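Local coordinates for protein insecticidal Delta-Endotoxin Cry8Ea1 (Bacillus Thuringiensis, PDB 3EB7) that is an insecticidal crystal toxin active against underground beetle larvae, probably by binding receptors in the larval midgut and forming pores in its membranes, at residues A[348-352]-A[387-391]. Numbering follows the deposited sequence.
Sequences AGVLF and GIGAQ
A348 and Q391 form an antiparallel hydrogen-bonded pair: A348 N donates to Q391 O over 2.9 Å, in the plane of that carbonyl, and Q391 N returns a 2.8 Å bond to A348 O. The same A348 oxygen also receives a CA-H...O contact from A390. G349 faces A390 in a non-hydrogen-bonded pair, the CA atoms only 4.3 Å apart, and its CA lies 3.3 Å from G389 O in a second CA-H...O contact. V350 N reaches that G389 oxygen at 2.8 Å, approaching from above the carbonyl plane; the return bond, G389 N to V350 O, is weak, with an N-H...O angle of 129°. Past this pair side chains and a water carry the contact: I388 CB sits 3.4 Å from V350 O. L351 extends CG anti to its backbone N (chi1 179°), and its CD1 meets I388 CG2 at 3.9 Å, the two side chains crossing nearly at right angles. F352 CE1 comes within 4.2 Å of G389 N, at an oblique angle to the ring, and one ring face takes V350 CG1 near its rim. A water bridges F352 N and G387 O. The pair joins strand 340-352 to outermost strand 389-394 in a four-stranded Greek-key sheet, consistent with the beta-prism domain of three-domain Cry toxins; 357-369 borders 340-352 on its other side, while L351 and I388 pack on L298 of strand 296-310, in the neighbouring sheet.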
ATOM      1  N   ALA A 348       8.128 -14.636 -20.446  1.00 22.24           N
ATOM      2  CA  ALA A 348       8.990 -13.747 -21.153  1.00 22.47           C
ATOM      3  C   ALA A 348       9.907 -14.583 -22.083  1.00 23.25           C
ATOM      4  O   ALA A 348      10.742 -15.380 -21.617  1.00 23.72           O
ATOM      5  CB  ALA A 348       9.773 -12.892 -20.164  1.00 22.72           C
ATOM      6  N   GLY A 349       9.714 -14.412 -23.399  1.00 22.93           N
ATOM      7  CA  GLY A 349      10.345 -15.229 -24.427  1.00 21.45           C
ATOM      8  C   GLY A 349      11.540 -14.529 -25.036  1.00 21.59           C
ATOM      9  O   GLY A 349      11.618 -13.279 -25.027  1.00 20.73           O
ATOM     10  N   VAL A 350      12.475 -15.343 -25.533  1.00 20.72           N
ATOM     11  CA  VAL A 350      13.612 -14.886 -26.360  1.00 20.91           C
ATOM     12  C   VAL A 350      13.716 -15.824 -27.550  1.00 20.87           C
ATOM     13  O   VAL A 350      13.781 -17.064 -27.374  1.00 21.14           O
ATOM     14  CB  VAL A 350      15.020 -14.961 -25.651  1.00 21.07           C
ATOM     15  CG1 VAL A 350      16.075 -14.213 -26.496  1.00 18.34           C
ATOM     16  CG2 VAL A 350      14.982 -14.406 -24.266  1.00 20.45           C
ATOM     17  N   LEU A 351      13.726 -15.251 -28.741  1.00 20.75           N
ATOM     18  CA  LEU A 351      14.021 -16.021 -29.944  1.00 21.57           C
ATOM     19  C   LEU A 351      15.480 -15.739 -30.352  1.00 21.88           C
ATOM     20  O   LEU A 351      15.824 -14.595 -30.683  1.00 21.17           O
ATOM     21  CB  LEU A 351      13.038 -15.700 -31.097  1.00 20.68           C
ATOM     22  CG  LEU A 351      13.260 -16.431 -32.441  1.00 20.99           C
ATOM     23  CD1 LEU A 351      12.812 -17.901 -32.371  1.00 19.28           C
ATOM     24  CD2 LEU A 351      12.564 -15.741 -33.592  1.00 18.18           C
ATOM     25  N   PHE A 352      16.314 -16.792 -30.354  1.00 21.78           N
ATOM     26  CA  PHE A 352      17.727 -16.674 -30.789  1.00 21.27           C
ATOM     27  C   PHE A 352      17.907 -16.886 -32.298  1.00 22.32           C
ATOM     28  O   PHE A 352      17.591 -17.948 -32.842  1.00 23.15           O
ATOM     29  CB  PHE A 352      18.630 -17.628 -29.996  1.00 19.79           C
ATOM     30  CG  PHE A 352      18.554 -17.443 -28.493  1.00 17.45           C
ATOM     31  CD1 PHE A 352      17.771 -18.272 -27.711  1.00 15.91           C
ATOM     32  CD2 PHE A 352      19.277 -16.448 -27.863  1.00 16.70           C
ATOM     33  CE1 PHE A 352      17.751 -18.139 -26.334  1.00 17.23           C
ATOM     34  CE2 PHE A 352      19.245 -16.293 -26.478  1.00 15.62           C
ATOM     35  CZ  PHE A 352      18.479 -17.123 -25.715  1.00 16.11           C
ATOM     36  N   GLY A 387      10.515 -23.437 -30.049  1.00 25.08           N
ATOM     37  CA  GLY A 387      11.982 -23.341 -30.068  1.00 24.97           C
ATOM     38  C   GLY A 387      12.568 -22.086 -29.434  1.00 24.74           C
ATOM     39  O   GLY A 387      13.627 -21.634 -29.842  1.00 25.37           O
ATOM     40  N   ILE A 388      11.890 -21.521 -28.436  1.00 23.99           N
ATOM     41  CA  ILE A 388      12.338 -20.281 -27.840  1.00 23.27           C
ATOM     42  C   ILE A 388      12.954 -20.495 -26.441  1.00 24.22           C
ATOM     43  O   ILE A 388      12.647 -21.485 -25.761  1.00 24.16           O
ATOM     44  CB  ILE A 388      11.183 -19.285 -27.719  1.00 22.83           C
ATOM     45  CG1 ILE A 388       9.964 -19.977 -27.080  1.00 23.16           C
ATOM     46  CG2 ILE A 388      10.848 -18.696 -29.074  1.00 18.43           C
ATOM     47  CD1 ILE A 388       9.214 -19.124 -26.108  1.00 21.58           C
ATOM     48  N   GLY A 389      13.816 -19.564 -26.021  1.00 24.59           N
ATOM     49  CA  GLY A 389      14.093 -19.372 -24.586  1.00 24.60           C
ATOM     50  C   GLY A 389      12.892 -18.730 -23.900  1.00 25.45           C
ATOM     51  O   GLY A 389      12.170 -17.924 -24.490  1.00 25.88           O
ATOM     52  N   ALA A 390      12.657 -19.074 -22.647  1.00 26.23           N
ATOM     53  CA  ALA A 390      11.529 -18.519 -21.920  1.00 28.26           C
ATOM     54  C   ALA A 390      11.879 -18.423 -20.432  1.00 29.36           C
ATOM     55  O   ALA A 390      12.629 -19.271 -19.912  1.00 30.17           O
ATOM     56  CB  ALA A 390      10.266 -19.395 -22.124  1.00 26.69           C
ATOM     57  N   GLN A 391      11.307 -17.423 -19.757  1.00 30.11           N
ATOM     58  CA  GLN A 391      11.295 -17.312 -18.286  1.00 30.01           C
ATOM     59  C   GLN A 391       9.877 -17.144 -17.778  1.00 29.94           C
ATOM     60  O   GLN A 391       9.149 -16.321 -18.292  1.00 30.09           O
ATOM     61  CB  GLN A 391      12.052 -16.083 -17.872  1.00 30.13           C
ATOM     62  CG  GLN A 391      13.327 -16.391 -17.230  1.00 33.93           C
ATOM     63  CD  GLN A 391      14.304 -15.277 -17.424  1.00 38.00           C
ATOM     64  OE1 GLN A 391      14.049 -14.116 -17.042  1.00 36.59           O
ATOM     65  NE2 GLN A 391      15.448 -15.612 -18.036  1.00 38.14           N
TER
HETATM   66  O   HOH W   1      15.519 -19.681 -30.238  1.00 18.64           O